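Local atomic coordinates of B-cell lymphoma 3-encoded protein (Homo sapiens, PDB entry 1K1A), a protein that regulates transcription of NF-kappa-B target genes, holding the p50 subunit out of the nucleus when cytoplasmic and acting as a transcriptional activator when nuclear. Residues P49-V54 and A83-E88; E88-T93 and V124-Q129; A97-A102 and L136-D141. All blocks are in the same frame, centred on the assembly; numbering follows the deposited sequence.

Interaction 1. Residues P49-V54 and A83-E88; sequences PLHLAV and AHLACE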
# COMPACT_ATOMS: atom_id res chain seq x y z
N PRO A 49 6.24 -13.19 14.84
CA PRO A 49 7.11 -12.18 15.46
C PRO A 49 7.45 -11.02 14.51
O PRO A 49 7.53 -9.88 14.97
CB PRO A 49 8.35 -12.97 15.84
CG PRO A 49 7.81 -14.34 16.13
CD PRO A 49 6.76 -14.56 15.04
N LEU A 50 7.60 -11.29 13.21
CA LEU A 50 7.91 -10.23 12.25
C LEU A 50 6.75 -9.24 12.12
O LEU A 50 6.95 -8.02 12.07
CB LEU A 50 8.31 -10.80 10.88
CG LEU A 50 8.68 -9.80 9.76
CD1 LEU A 50 9.84 -8.88 10.19
CD2 LEU A 50 9.02 -10.54 8.50
N HIS A 51 5.53 -9.77 12.03
CA HIS A 51 4.35 -8.92 11.98
C HIS A 51 4.39 -7.99 13.17
O HIS A 51 4.12 -6.80 13.05
CB HIS A 51 3.06 -9.75 12.08
CG HIS A 51 2.78 -10.63 10.89
ND1 HIS A 51 2.92 -10.20 9.59
CD2 HIS A 51 2.34 -11.90 10.82
CE1 HIS A 51 2.59 -11.18 8.76
NE2 HIS A 51 2.24 -12.22 9.48
N LEU A 52 4.69 -8.55 14.35
CA LEU A 52 4.72 -7.77 15.58
C LEU A 52 5.82 -6.71 15.59
O LEU A 52 5.64 -5.62 16.15
CB LEU A 52 4.85 -8.70 16.79
CG LEU A 52 3.54 -9.41 17.14
CD1 LEU A 52 3.72 -10.35 18.35
CD2 LEU A 52 2.44 -8.39 17.40
N ALA A 53 6.95 -7.02 14.98
CA ALA A 53 8.05 -6.07 14.89
C ALA A 53 7.64 -4.85 14.08
O ALA A 53 8.03 -3.73 14.41
CB ALA A 53 9.27 -6.72 14.29
N VAL A 54 6.87 -5.06 13.02
CA VAL A 54 6.40 -3.96 12.18
C VAL A 54 5.31 -3.17 12.91
O VAL A 54 5.31 -1.94 12.92
CB VAL A 54 5.83 -4.48 10.86
CG1 VAL A 54 5.18 -3.33 10.08
CG2 VAL A 54 6.92 -5.15 10.05
N ALA A 83 4.95 -5.94 4.42
CA ALA A 83 4.89 -4.69 3.68
C ALA A 83 3.55 -3.97 3.85
O ALA A 83 3.53 -2.75 4.02
CB ALA A 83 5.18 -4.92 2.19
N HIS A 84 2.45 -4.73 3.80
CA HIS A 84 1.12 -4.16 4.00
C HIS A 84 1.04 -3.52 5.38
O HIS A 84 0.49 -2.43 5.54
CB HIS A 84 0.02 -5.25 3.95
CG HIS A 84 -0.27 -5.82 2.59
ND1 HIS A 84 -1.11 -5.21 1.68
CD2 HIS A 84 0.10 -7.00 2.03
CE1 HIS A 84 -1.22 -5.97 0.60
NE2 HIS A 84 -0.49 -7.06 0.79
N LEU A 85 1.56 -4.22 6.38
CA LEU A 85 1.48 -3.74 7.76
C LEU A 85 2.32 -2.49 7.97
O LEU A 85 1.91 -1.58 8.70
CB LEU A 85 1.88 -4.83 8.75
CG LEU A 85 0.90 -6.01 8.87
CD1 LEU A 85 1.48 -7.06 9.80
CD2 LEU A 85 -0.46 -5.53 9.39
N ALA A 86 3.49 -2.43 7.34
CA ALA A 86 4.33 -1.23 7.41
C ALA A 86 3.59 -0.03 6.84
O ALA A 86 3.67 1.07 7.39
CB ALA A 86 5.66 -1.44 6.71
N CYS A 87 2.84 -0.23 5.75
CA CYS A 87 2.08 0.87 5.17
C CYS A 87 0.83 1.29 5.98
O CYS A 87 0.55 2.48 6.14
CB CYS A 87 1.73 0.59 3.70
SG CYS A 87 3.17 0.40 2.63
N GLU A 88 0.08 0.34 6.52
CA GLU A 88 -1.06 0.75 7.33
C GLU A 88 -0.60 1.44 8.62
O GLU A 88 -1.32 2.23 9.20
CB GLU A 88 -2.04 -0.40 7.59
CG GLU A 88 -1.49 -1.53 8.42
CD GLU A 88 -2.58 -2.51 8.86
OE1 GLU A 88 -3.62 -2.06 9.39
OE2 GLU A 88 -2.40 -3.73 8.67
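Val-54 pushes one methyl, CG1, against the backbone of the neighbouring helix where Leu-85 passes into Ala-86. CG1 lies 3.3 Å from Ala-86 N and 3.5 Å from Ala-86 CA, and it also touches two side chains, at 3.9 Å from Leu-85 CB and 3.9 Å from Ala-86 CB. With CG1 anti to the backbone N of Val-54 (chi1 173°), this branch reaches across while CG2 lies beside that N. The small methyl of Ala-86 probably lets the valine come so close to the main chain. These are the first helices of ANK 2 and ANK 3, and they stack side by side as consecutive ankyrin repeats do: the axes of the two segments come within 9.3 Å and are nearly parallel, inclined by 20°. Nearer the N-terminal end of helix 49-55, Leu-85 returns the contact. It meets the His-51 side chain at a slant, with Leu-85 CD1 3.5 Å from His-51 ND1 and 3.9 Å from His-51 CB. His-51 ND1 is buried here without a hydrogen-bond partner, and the ring is used for packing. Both His-51 and Leu-85 also rest on Asp-76 in the loop leading to ANK 3, while Cys-87 packs against Val-122 and Ala-123 of helix 119-126.

Interaction 2. Residues E88-T93 and V124-Q129; sequences EHRSPT and VNTECQ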
# COMPACT_ATOMS: atom_id res chain seq x y z
N GLU A 88 0.08 0.34 6.52
CA GLU A 88 -1.06 0.75 7.33
C GLU A 88 -0.60 1.44 8.62
O GLU A 88 -1.32 2.23 9.20
CB GLU A 88 -2.04 -0.40 7.59
CG GLU A 88 -1.49 -1.53 8.42
CD GLU A 88 -2.58 -2.51 8.86
OE1 GLU A 88 -3.62 -2.06 9.39
OE2 GLU A 88 -2.40 -3.73 8.67
N HIS A 89 0.64 1.17 9.04
CA HIS A 89 1.17 1.80 10.25
C HIS A 89 2.02 3.03 9.93
O HIS A 89 2.75 3.53 10.79
CB HIS A 89 1.96 0.81 11.10
CG HIS A 89 1.09 -0.12 11.89
ND1 HIS A 89 0.73 0.13 13.20
CD2 HIS A 89 0.51 -1.30 11.56
CE1 HIS A 89 -0.03 -0.86 13.64
NE2 HIS A 89 -0.19 -1.73 12.66
N ARG A 90 1.92 3.51 8.70
CA ARG A 90 2.66 4.69 8.26
C ARG A 90 4.13 4.69 8.71
O ARG A 90 4.61 5.67 9.27
CB ARG A 90 1.97 5.96 8.79
CG ARG A 90 0.49 6.09 8.44
CD ARG A 90 -0.16 7.35 9.02
NE ARG A 90 -1.49 7.62 8.48
CZ ARG A 90 -2.62 7.20 9.02
NH1 ARG A 90 -2.60 6.46 10.12
NH2 ARG A 90 -3.79 7.49 8.45
N SER A 91 4.83 3.59 8.46
CA SER A 91 6.20 3.43 8.95
C SER A 91 7.19 3.20 7.84
O SER A 91 7.52 2.06 7.51
CB SER A 91 6.26 2.27 9.96
OG SER A 91 7.57 2.13 10.50
N PRO A 92 7.67 4.29 7.26
CA PRO A 92 8.68 4.22 6.20
C PRO A 92 9.97 3.53 6.64
O PRO A 92 10.63 2.91 5.82
CB PRO A 92 8.97 5.70 5.90
CG PRO A 92 7.79 6.44 6.40
CD PRO A 92 7.25 5.67 7.55
N THR A 93 10.34 3.66 7.92
CA THR A 93 11.58 3.04 8.38
C THR A 93 11.47 1.52 8.44
O THR A 93 12.42 0.81 8.12
CB THR A 93 12.04 3.61 9.73
OG1 THR A 93 11.00 3.47 10.70
CG2 THR A 93 12.24 5.11 9.62
N VAL A 124 -1.46 4.73 -0.21
CA VAL A 124 -2.15 5.88 -0.80
C VAL A 124 -3.33 6.29 0.08
O VAL A 124 -3.55 7.48 0.32
CB VAL A 124 -2.60 5.58 -2.24
CG1 VAL A 124 -3.57 6.67 -2.77
CG2 VAL A 124 -1.40 5.44 -3.16
N ASN A 125 -4.05 5.29 0.58
CA ASN A 125 -5.17 5.52 1.48
C ASN A 125 -4.79 6.22 2.79
O ASN A 125 -5.57 7.01 3.32
CB ASN A 125 -5.94 4.23 1.73
CG ASN A 125 -6.76 3.80 0.53
OD1 ASN A 125 -7.02 4.60 -0.37
ND2 ASN A 125 -7.18 2.53 0.50
N THR A 126 -3.59 5.95 3.30
CA THR A 126 -3.11 6.66 4.48
C THR A 126 -2.59 8.03 4.05
O THR A 126 -2.38 8.91 4.88
CB THR A 126 -1.97 5.91 5.19
OG1 THR A 126 -0.78 5.97 4.39
CG2 THR A 126 -2.27 4.42 5.33
N GLU A 127 -2.37 8.19 2.75
CA GLU A 127 -1.82 9.42 2.19
C GLU A 127 -0.43 9.76 2.72
O GLU A 127 -0.01 10.92 2.71
CB GLU A 127 -2.78 10.59 2.41
CG GLU A 127 -4.17 10.33 1.87
CD GLU A 127 -5.16 11.35 2.34
OE1 GLU A 127 -4.96 11.91 3.44
OE2 GLU A 127 -6.15 11.60 1.61
N CYS A 128 0.28 8.74 3.17
CA CYS A 128 1.65 8.92 3.63
C CYS A 128 2.56 9.00 2.41
O CYS A 128 2.77 8.01 1.71
CB CYS A 128 2.07 7.77 4.55
SG CYS A 128 3.78 7.88 5.14
N GLN A 129 3.09 10.19 2.15
CA GLN A 129 3.91 10.40 0.98
C GLN A 129 5.20 9.59 1.01
O GLN A 129 5.69 9.15 -0.04
CB GLN A 129 4.22 11.89 0.82
CG GLN A 129 2.94 12.74 0.69
CD GLN A 129 3.19 14.22 0.81
OE1 GLN A 129 4.29 14.69 0.53
NE2 GLN A 129 2.17 14.96 1.21
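Arg-90 runs alongside Thr-126, the two side chains sliding past each other in opposite directions. Its CB stays clear of the threonine and, with CG anti to the carbonyl carbon (chi1 -54°), sends the chain off beside the backbone N; CG is the first atom to meet the threonine, 4.1 Å from Thr-126 CB. CD carries the chain onward, extended with chi2 at 179°, which brings NE to 3.7 Å from the same Thr-126 CB and 3.9 Å from Thr-126 O. CZ follows at 4.1 Å from Thr-126 CB, and NH2 comes no nearer to it than that. The guanidinium thus approaches obliquely and makes no hydrogen bond to the threonine: the touch is made mainly by NE with CG behind it, and a long arginine suits this exposed rim because it can lie along its neighbour. The hydroxyl of Thr-126 is engaged within its own turn. OG1 accepts from Cys-128 N at 3.2 Å, forming an ST turn, and is also hydrogen-bonded to Ala-123 O. Here the inner helices of ANK 3 and ANK 4 end and turn back into their outer helices, the helix-turn-helix of the ankyrin repeat. Both ends are Schellman motifs, with Arg-90 and Glu-127 adopting the positive phi that breaks each helix. Ser-91 and Cys-128 then take the N-cap positions of the helices that follow. Further along, the Pro-92 ring, rigid and well placed in the first turn of its helix, sets CG 4.4 Å from Cys-128 SG, a loose apolar touch; the same ring packs on Glu-130 and Thr-131. On its other branch, Thr-126 CG2 lies 4.4 Å from Glu-88 CA.

Interaction 3. Residues A97-A102 and L136-D141; sequences ALLDSA and LERGAD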
# COMPACT_ATOMS: atom_id res chain seq x y z
N ALA A 97 13.47 -1.13 6.23
CA ALA A 97 14.18 -2.25 6.82
C ALA A 97 13.81 -3.57 6.13
O ALA A 97 14.67 -4.41 5.87
CB ALA A 97 13.91 -2.33 8.32
N LEU A 98 12.54 -3.73 5.79
CA LEU A 98 12.05 -4.94 5.13
C LEU A 98 12.63 -5.08 3.73
O LEU A 98 13.17 -6.11 3.37
CB LEU A 98 10.52 -4.92 5.05
CG LEU A 98 9.71 -5.40 6.24
CD1 LEU A 98 8.25 -4.97 6.07
CD2 LEU A 98 9.82 -6.92 6.35
N LEU A 99 12.50 -4.02 2.93
CA LEU A 99 12.94 -4.05 1.55
C LEU A 99 14.45 -4.18 1.41
O LEU A 99 14.93 -4.78 0.45
CB LEU A 99 12.44 -2.81 0.79
CG LEU A 99 10.92 -2.57 0.75
CD1 LEU A 99 10.61 -1.32 -0.03
CD2 LEU A 99 10.17 -3.76 0.16
N ASP A 100 15.20 -3.66 2.38
CA ASP A 100 16.66 -3.75 2.36
C ASP A 100 17.15 -5.13 2.85
O ASP A 100 18.20 -5.60 2.42
CB ASP A 100 17.31 -2.64 3.20
CG ASP A 100 17.30 -1.26 2.51
OD1 ASP A 100 16.69 -1.11 1.42
OD2 ASP A 100 17.88 -0.26 3.00
N SER A 101 16.40 -5.76 3.75
CA SER A 101 16.85 -7.02 4.35
C SER A 101 16.42 -8.28 3.62
O SER A 101 17.07 -9.31 3.73
CB SER A 101 16.42 -7.10 5.82
OG SER A 101 16.76 -5.92 6.52
N ALA A 102 15.32 -8.20 2.88
CA ALA A 102 14.79 -9.38 2.20
C ALA A 102 15.75 -9.91 1.14
O ALA A 102 16.38 -9.14 0.42
CB ALA A 102 13.42 -9.10 1.59
N LEU A 136 7.14 2.90 -4.71
CA LEU A 136 7.29 3.17 -6.13
C LEU A 136 8.75 3.09 -6.59
O LEU A 136 9.03 2.67 -7.72
CB LEU A 136 6.69 4.53 -6.48
CG LEU A 136 5.17 4.62 -6.31
CD1 LEU A 136 4.69 6.04 -6.52
CD2 LEU A 136 4.44 3.65 -7.27
N GLU A 137 9.67 3.50 -5.72
CA GLU A 137 11.09 3.47 -6.05
C GLU A 137 11.61 2.03 -6.06
O GLU A 137 12.62 1.72 -6.71
CB GLU A 137 11.89 4.29 -5.04
CG GLU A 137 11.75 5.80 -5.20
CD GLU A 137 12.44 6.57 -4.09
OE1 GLU A 137 12.64 6.00 -3.00
OE2 GLU A 137 12.77 7.75 -4.31
N ARG A 138 10.91 1.15 -5.36
CA ARG A 138 11.37 -0.24 -5.26
C ARG A 138 10.62 -1.23 -6.16
O ARG A 138 10.74 -2.44 -5.98
CB ARG A 138 11.41 -0.70 -3.81
CG ARG A 138 12.32 0.15 -2.93
CD ARG A 138 13.78 0.19 -3.38
NE ARG A 138 14.59 0.99 -2.46
CZ ARG A 138 15.25 0.50 -1.41
NH1 ARG A 138 15.23 -0.80 -1.15
NH2 ARG A 138 15.95 1.32 -0.63
N GLY A 139 9.82 -0.72 -7.09
CA GLY A 139 9.20 -1.57 -8.09
C GLY A 139 7.70 -1.86 -8.01
O GLY A 139 7.20 -2.63 -8.83
N ALA A 140 6.99 -1.27 -7.05
CA ALA A 140 5.54 -1.48 -6.95
C ALA A 140 4.83 -1.01 -8.22
O ALA A 140 5.13 0.07 -8.75
CB ALA A 140 4.97 -0.79 -5.74
N ASP A 141 3.88 -1.82 -8.71
CA ASP A 141 3.13 -1.50 -9.91
C ASP A 141 2.16 -0.36 -9.60
O ASP A 141 1.21 -0.52 -8.84
CB ASP A 141 2.36 -2.74 -10.38
CG ASP A 141 1.82 -2.60 -11.80
OD1 ASP A 141 1.63 -1.45 -12.26
OD2 ASP A 141 1.57 -3.58 -12.53
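The Arg-138 guanidinium and the Asp-100 carboxylate lie almost in one plane, 8° apart, with Asp-100 OD1 at the guanidinium edge; Leu-99 CB approaches the same group obliquely, 3.9 Å from Arg-138 NH1. The pair bridges the C-terminal ends of the outer helices of two adjacent ankyrin repeats, ANK 3 and ANK 4. Arg-138 presents its two terminal nitrogens end-on, and both bind a single oxygen. Arg-138 NH1 donates to Asp-100 OD1 over 3.0 Å, at 157° and nearly along the carboxylate C-O axis, whereas NH2 reaches the same OD1 at 3.3 Å and 140°, meeting its syn lone pair on the side of the other carboxylate oxygen. Arg-96 brings a like charge close to NH2, which the carboxylate probably helps to offset. Closer to the backbone, the arginine stem supplies an apolar surface: Leu-99, aimed at the other repeat, crosses it obliquely and places CD1 3.9 Å from Arg-138 CB. Leucine suits this partly exposed site because its side chain also packs on Leu-134 and Leu-107. Gly-139 follows the arginine with positive phi, a conformation that glycine takes readily because it has no side chain. A bend at chi2 swings the arginine stem across the leucine, leaving Leu-99 CD1 3.7 Å from Arg-138 CG.

Overall arrangement
From the N terminus, interaction 1 closes first, bringing helix 82-88 back against helix 49-55 over 28 intervening residues and joining ANK 2 to ANK 3. Interaction 2 opens where it ends, since the two share Glu-88, so they stand in series along the stack. Interaction 3 opens on helix 92-101 before interaction 2 has closed, and their segments alternate: both join ANK 3 to ANK 4, interaction 2 at the turn between the paired helices and interaction 3 at the far end of the outer ones, with centres about 14 Å apart. Leu-98 links the outer layer to interaction 1 by packing against Leu-50, Val-54 and Ala-83.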